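Local coordinates for hypothetical protein (Staphylococcus aureus subsp. aureus, PDB 1QYI) that is of unknown function but has a HAD-like fold and may be a hydrolase, at residues N67-L72 with F82-I87; S188-D193 with Y207-I212. One frame throughout, in Å; residues are numbered along the deposited sequence.

Interaction 1 of 2, residues N67-L72 with F82-I87; sequences NKLKSL and FIVFSI
Leu69 meets Ile83 and Val84 where two consecutive helices, 64-71 and 77-93, come together within the helical insertion between strands 3-6 and 233-237, an arrangement consistent with the cap of a HAD-like hydrolase. The contact is a worked example of how one branched side chain can join two helices by splitting its end between neighbouring residues. Methyl CD2 of Leu69 lies 4.2 Å from Ile83 CG2, and its other methyl, CD1, is 4.2 Å from Val84 CG2. The CB of Leu69 already points toward helix 77-93; with CG anti to the carbonyl carbon (chi1 -57°), the second torsion (chi2 171°) then sets the two methyls apart, one for each partner. Val84 crosses Leu69 at about a right angle, whereas Ile83 offers its short CG2 branch while its longer arm leads elsewhere. The touch is light: 84 Å² is buried in all, and the nearest alpha carbons, Leu69 CA and Ile83 CA, stay 9.3 Å apart. The serines turn back on their own helices. Ser86 OG bonds to Phe82 O at 3.1 Å from above the carbonyl plane, sharing that acceptor with Ser86 N, and also sits over the centre of the Phe82 ring. Ser71 OG bonds to Lys68 O at 2.9 Å. All three touching residues are buried: Leu137 of helix 134-137 packs on Leu69, Tyr148 and Leu151 of helix 144-158 on Ile83, and Val26 of helix 16-31 on Val84.

Interaction 2 of 2, residues S188-D193 with Y207-I212; sequences SKLYED and YIYQEI
The Tyr209 ring carries Ile208 CG2 on one face, 3.5 Å above the plane and offset toward the rim, while Leu190 of 188-193 comes in obliquely at its phenol end. Leu190 and Tyr209 extend from opposite directions, and a single methyl makes the meeting: Leu190 CD2 lies 3.6 Å from Tyr209 OH and 4.2 Å from Tyr209 CZ. The same CD2 is 4.2 Å from Ile208 CG2. This illustrates how an irregular segment can pack on a helix through one leucine methyl that meets both an isoleucine methyl and the phenol end of a tyrosine. Leu190 adopts unusual torsions (chi1 -115°, chi2 31°), which suggests either strain or some uncertainty in its placement. On the other side, a first torsion that sets Tyr209 CG anti to the carbonyl carbon (chi1 -63°) brings the hydroxyl end of the ring up to Leu190 CD2. The contact buries 100 Å² and is only partly enclosed, Ile208 being buried and Tyr209 exposed. It joins the last turns of helix 172-195 to the loop leading to helix 217-229; Val247 of helix 242-252 touches Leu190, Ile208 and Tyr209, and Tyr185 of helix 172-195 also packs on Ile208.

Overall arrangement
The two contacts follow one another along the chain and remain separate in space, with centres 24 Å apart and nearest atoms about 13 Å apart. Interaction 1 joins helices within the largely helical insertion, while interaction 2 lies where the chain leaves that insertion and turns back toward the parallel sheet. Helix 16-31 borders both: its Val26 packs at interaction 1, and its Arg17 meets Tyr207, Glu211 and Ile212 of the segment 207-212. In HAD-like enzymes the active site is generally found between cap and core, so interaction 2, at what is probably the cap-core junction, may lie nearer to it than interaction 1.

Interaction 1 of 2, residues N67-L72 with F82-I87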
loop_
_atom_site.group_PDB
_atom_site.type_symbol
_atom_site.label_atom_id
_atom_site.label_comp_id
_atom_site.label_asym_id
_atom_site.label_seq_id
_atom_site.Cartn_x
_atom_site.Cartn_y
_atom_site.Cartn_z
ATOM N N ASN A 67 -5.921 -6.298 -10.627
ATOM C CA ASN A 67 -7.111 -5.456 -10.713
ATOM C C ASN A 67 -8.379 -6.182 -10.273
ATOM O O ASN A 67 -9.345 -5.547 -9.840
ATOM C CB ASN A 67 -7.294 -4.934 -12.138
ATOM C CG ASN A 67 -6.225 -3.943 -12.531
ATOM O OD1 ASN A 67 -5.979 -2.968 -11.818
ATOM N ND2 ASN A 67 -5.579 -4.181 -13.670
ATOM N N LYS A 68 -8.381 -7.509 -10.390
ATOM C CA LYS A 68 -9.534 -8.308 -9.991
ATOM C C LYS A 68 -9.654 -8.271 -8.468
ATOM O O LYS A 68 -10.751 -8.146 -7.931
ATOM C CB LYS A 68 -9.375 -9.763 -10.458
ATOM C CG LYS A 68 -10.683 -10.481 -10.837
ATOM C CD LYS A 68 -11.795 -10.311 -9.797
ATOM C CE LYS A 68 -13.036 -11.152 -10.132
ATOM N NZ LYS A 68 -13.640 -10.830 -11.459
ATOM N N LEU A 69 -8.517 -8.378 -7.781
ATOM C CA LEU A 69 -8.487 -8.359 -6.322
ATOM C C LEU A 69 -9.000 -7.025 -5.806
ATOM O O LEU A 69 -9.562 -6.948 -4.713
ATOM C CB LEU A 69 -7.062 -8.589 -5.820
ATOM C CG LEU A 69 -6.370 -9.876 -6.285
ATOM C CD1 LEU A 69 -4.907 -9.828 -5.880
ATOM C CD2 LEU A 69 -7.054 -11.089 -5.683
ATOM N N LYS A 70 -8.802 -5.970 -6.590
ATOM C CA LYS A 70 -9.270 -4.646 -6.201
ATOM C C LYS A 70 -10.794 -4.613 -6.275
ATOM O O LYS A 70 -11.462 -4.252 -5.312
ATOM C CB LYS A 70 -8.675 -3.579 -7.125
ATOM C CG LYS A 70 -7.166 -3.595 -7.174
ATOM C CD LYS A 70 -6.547 -3.112 -5.874
ATOM C CE LYS A 70 -6.305 -1.607 -5.917
ATOM N NZ LYS A 70 -5.273 -1.253 -6.943
ATOM N N SER A 71 -11.341 -5.005 -7.417
ATOM C CA SER A 71 -12.788 -4.999 -7.592
ATOM C C SER A 71 -13.526 -5.899 -6.595
ATOM O O SER A 71 -14.740 -5.781 -6.438
ATOM C CB SER A 71 -13.155 -5.427 -9.017
ATOM O OG SER A 71 -13.070 -6.834 -9.188
ATOM N N LEU A 72 -12.802 -6.798 -5.929
ATOM C CA LEU A 72 -13.430 -7.705 -4.964
ATOM C C LEU A 72 -13.304 -7.235 -3.512
ATOM O O LEU A 72 -13.873 -7.840 -2.597
ATOM C CB LEU A 72 -12.854 -9.123 -5.110
ATOM C CG LEU A 72 -13.089 -9.805 -6.469
ATOM C CD1 LEU A 72 -12.499 -11.214 -6.470
ATOM C CD2 LEU A 72 -14.580 -9.853 -6.758
ATOM N N PHE A 82 -0.520 -12.626 -0.621
ATOM C CA PHE A 82 -0.765 -13.867 0.104
ATOM C C PHE A 82 -1.696 -14.794 -0.677
ATOM O O PHE A 82 -1.379 -15.965 -0.859
ATOM C CB PHE A 82 -1.382 -13.581 1.478
ATOM C CG PHE A 82 -1.778 -14.824 2.244
ATOM C CD1 PHE A 82 -0.809 -15.639 2.829
ATOM C CD2 PHE A 82 -3.123 -15.167 2.395
ATOM C CE1 PHE A 82 -1.169 -16.767 3.557
ATOM C CE2 PHE A 82 -3.497 -16.296 3.123
ATOM C CZ PHE A 82 -2.515 -17.100 3.709
ATOM N N ILE A 83 -2.845 -14.276 -1.115
ATOM C CA ILE A 83 -3.818 -15.078 -1.860
ATOM C C ILE A 83 -3.221 -15.623 -3.157
ATOM O O ILE A 83 -3.405 -16.794 -3.496
ATOM C CB ILE A 83 -5.131 -14.261 -2.178
ATOM C CG1 ILE A 83 -6.291 -14.732 -1.285
ATOM C CG2 ILE A 83 -5.586 -14.493 -3.613
ATOM C CD1 ILE A 83 -6.143 -14.440 0.197
ATOM N N VAL A 84 -2.499 -14.775 -3.876
ATOM C CA VAL A 84 -1.868 -15.170 -5.131
ATOM C C VAL A 84 -0.840 -16.284 -4.900
ATOM O O VAL A 84 -0.726 -17.213 -5.695
ATOM C CB VAL A 84 -1.176 -13.951 -5.799
ATOM C CG1 VAL A 84 -0.256 -14.406 -6.921
ATOM C CG2 VAL A 84 -2.244 -13.001 -6.340
ATOM N N PHE A 85 -0.100 -16.199 -3.802
ATOM C CA PHE A 85 0.902 -17.204 -3.518
ATOM C C PHE A 85 0.288 -18.504 -3.012
ATOM O O PHE A 85 0.870 -19.581 -3.185
ATOM C CB PHE A 85 1.903 -16.677 -2.498
ATOM C CG PHE A 85 2.869 -17.716 -2.035
ATOM C CD1 PHE A 85 3.919 -18.119 -2.850
ATOM C CD2 PHE A 85 2.694 -18.338 -0.793
ATOM C CE1 PHE A 85 4.783 -19.129 -2.439
ATOM C CE2 PHE A 85 3.551 -19.351 -0.371
ATOM C CZ PHE A 85 4.602 -19.752 -1.192
ATOM N N SER A 86 -0.876 -18.412 -2.379
ATOM C CA SER A 86 -1.551 -19.608 -1.862
ATOM C C SER A 86 -2.103 -20.468 -3.005
ATOM O O SER A 86 -2.045 -21.699 -2.957
ATOM C CB SER A 86 -2.695 -19.217 -0.916
ATOM O OG SER A 86 -2.205 -18.693 0.298
ATOM N N ILE A 87 -2.625 -19.803 -4.031
ATOM C CA ILE A 87 -3.191 -20.472 -5.196
ATOM C C ILE A 87 -2.132 -21.335 -5.875
ATOM O O ILE A 87 -2.420 -22.436 -6.346
ATOM C CB ILE A 87 -3.751 -19.430 -6.197
ATOM C CG1 ILE A 87 -4.854 -18.624 -5.518
ATOM C CG2 ILE A 87 -4.302 -20.122 -7.435
ATOM C CD1 ILE A 87 -5.938 -19.505 -4.926
#

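Interaction 2 of 2, residues S188-D193 with Y207-I212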
loop_
_atom_site.group_PDB
_atom_site.type_symbol
_atom_site.label_atom_id
_atom_site.label_comp_id
_atom_site.label_asym_id
_atom_site.label_seq_id
_atom_site.Cartn_x
_atom_site.Cartn_y
_atom_site.Cartn_z
ATOM N N SER A 188 16.448 -4.395 4.725
ATOM C CA SER A 188 16.882 -5.075 5.940
ATOM C C SER A 188 16.999 -4.187 7.175
ATOM O O SER A 188 16.437 -4.500 8.226
ATOM C CB SER A 188 18.226 -5.759 5.688
ATOM O OG SER A 188 18.095 -6.771 4.697
ATOM N N LYS A 189 17.729 -3.083 7.038
ATOM C CA LYS A 189 17.961 -2.142 8.134
ATOM C C LYS A 189 16.675 -1.608 8.776
ATOM O O LYS A 189 16.447 -1.773 9.980
ATOM C CB LYS A 189 18.814 -0.970 7.628
ATOM C CG LYS A 189 19.330 -0.059 8.736
ATOM C CD LYS A 189 20.185 1.093 8.206
ATOM C CE LYS A 189 21.255 1.468 9.224
ATOM N NZ LYS A 189 20.682 1.711 10.580
ATOM N N LEU A 190 15.852 -0.952 7.959
ATOM C CA LEU A 190 14.580 -0.378 8.388
ATOM C C LEU A 190 13.593 -1.485 8.815
ATOM O O LEU A 190 12.697 -1.264 9.639
ATOM C CB LEU A 190 13.993 0.458 7.241
ATOM C CG LEU A 190 13.803 1.988 7.302
ATOM C CD1 LEU A 190 14.863 2.652 8.164
ATOM C CD2 LEU A 190 13.828 2.547 5.878
ATOM N N TYR A 191 13.752 -2.674 8.242
ATOM C CA TYR A 191 12.896 -3.793 8.597
ATOM C C TYR A 191 13.048 -4.089 10.083
ATOM O O TYR A 191 12.061 -4.104 10.809
ATOM C CB TYR A 191 13.277 -5.041 7.808
ATOM C CG TYR A 191 12.505 -6.275 8.218
ATOM C CD1 TYR A 191 11.190 -6.479 7.784
ATOM C CD2 TYR A 191 13.094 -7.248 9.014
ATOM C CE1 TYR A 191 10.481 -7.632 8.129
ATOM C CE2 TYR A 191 12.405 -8.397 9.369
ATOM C CZ TYR A 191 11.099 -8.594 8.921
ATOM O OH TYR A 191 10.444 -9.767 9.229
ATOM N N GLU A 192 14.288 -4.316 10.521
ATOM C CA GLU A 192 14.581 -4.632 11.918
ATOM C C GLU A 192 14.078 -3.539 12.862
ATOM O O GLU A 192 13.466 -3.831 13.889
ATOM C CB GLU A 192 16.100 -4.864 12.128
ATOM C CG GLU A 192 16.751 -5.815 11.093
ATOM C CD GLU A 192 18.062 -6.465 11.549
ATOM O OE1 GLU A 192 19.052 -5.756 11.856
ATOM O OE2 GLU A 192 18.112 -7.712 11.577
ATOM N N ASP A 193 14.304 -2.279 12.507
ATOM C CA ASP A 193 13.866 -1.185 13.369
ATOM C C ASP A 193 12.353 -0.951 13.407
ATOM O O ASP A 193 11.816 -0.563 14.441
ATOM C CB ASP A 193 14.555 0.117 12.977
ATOM C CG ASP A 193 14.475 1.152 14.077
ATOM O OD1 ASP A 193 14.880 0.824 15.223
ATOM O OD2 ASP A 193 14.011 2.286 13.805
ATOM N N TYR A 207 13.071 -0.849 -1.587
ATOM C CA TYR A 207 12.499 -0.083 -2.675
ATOM C C TYR A 207 11.773 1.156 -2.176
ATOM O O TYR A 207 11.084 1.832 -2.941
ATOM C CB TYR A 207 11.559 -0.972 -3.491
ATOM C CG TYR A 207 12.315 -2.012 -4.281
ATOM C CD1 TYR A 207 12.951 -1.674 -5.478
ATOM C CD2 TYR A 207 12.468 -3.305 -3.797
ATOM C CE1 TYR A 207 13.726 -2.598 -6.171
ATOM C CE2 TYR A 207 13.244 -4.236 -4.485
ATOM C CZ TYR A 207 13.868 -3.869 -5.670
ATOM O OH TYR A 207 14.648 -4.775 -6.344
ATOM N N ILE A 208 11.909 1.444 -0.887
ATOM C CA ILE A 208 11.277 2.630 -0.330
ATOM C C ILE A 208 12.128 3.790 -0.816
ATOM O O ILE A 208 11.658 4.917 -0.940
ATOM C CB ILE A 208 11.259 2.600 1.228
ATOM C CG1 ILE A 208 10.430 3.764 1.754
ATOM C CG2 ILE A 208 12.684 2.711 1.793
ATOM C CD1 ILE A 208 10.201 3.697 3.245
ATOM N N TYR A 209 13.390 3.487 -1.106
ATOM C CA TYR A 209 14.328 4.480 -1.606
ATOM C C TYR A 209 14.243 4.643 -3.125
ATOM O O TYR A 209 14.846 5.550 -3.681
ATOM C CB TYR A 209 15.746 4.088 -1.207
ATOM C CG TYR A 209 15.970 4.065 0.274
ATOM C CD1 TYR A 209 16.146 5.244 0.993
ATOM C CD2 TYR A 209 16.065 2.852 0.956
ATOM C CE1 TYR A 209 16.430 5.210 2.360
ATOM C CE2 TYR A 209 16.339 2.808 2.316
ATOM C CZ TYR A 209 16.527 3.989 3.015
ATOM O OH TYR A 209 16.836 3.940 4.364
ATOM N N GLN A 210 13.503 3.767 -3.795
ATOM C CA GLN A 210 13.374 3.867 -5.245
ATOM C C GLN A 210 11.905 3.996 -5.583
ATOM O O GLN A 210 11.400 3.340 -6.496
ATOM C CB GLN A 210 13.944 2.630 -5.936
ATOM C CG GLN A 210 15.229 2.132 -5.307
ATOM C CD GLN A 210 15.928 1.100 -6.152
ATOM O OE1 GLN A 210 16.848 0.434 -5.688
ATOM N NE2 GLN A 210 15.509 0.973 -7.407
ATOM N N GLU A 211 11.223 4.849 -4.830
ATOM C CA GLU A 211 9.799 5.084 -5.004
ATOM C C GLU A 211 9.536 5.767 -6.357
ATOM O O GLU A 211 10.331 6.581 -6.836
ATOM C CB GLU A 211 9.296 5.943 -3.835
ATOM C CG GLU A 211 7.812 5.807 -3.507
ATOM C CD GLU A 211 7.472 4.564 -2.674
ATOM O OE1 GLU A 211 8.059 4.369 -1.593
ATOM O OE2 GLU A 211 6.599 3.781 -3.094
ATOM N N ILE A 212 8.417 5.400 -6.974
ATOM C CA ILE A 212 7.995 5.940 -8.265
ATOM C C ILE A 212 7.501 7.389 -8.121
ATOM O O ILE A 212 6.494 7.660 -7.469
ATOM C CB ILE A 212 6.869 5.076 -8.884
ATOM C CG1 ILE A 212 6.535 3.889 -7.978
ATOM C CG2 ILE A 212 7.328 4.517 -10.212
ATOM C CD1 ILE A 212 6.009 4.238 -6.564
#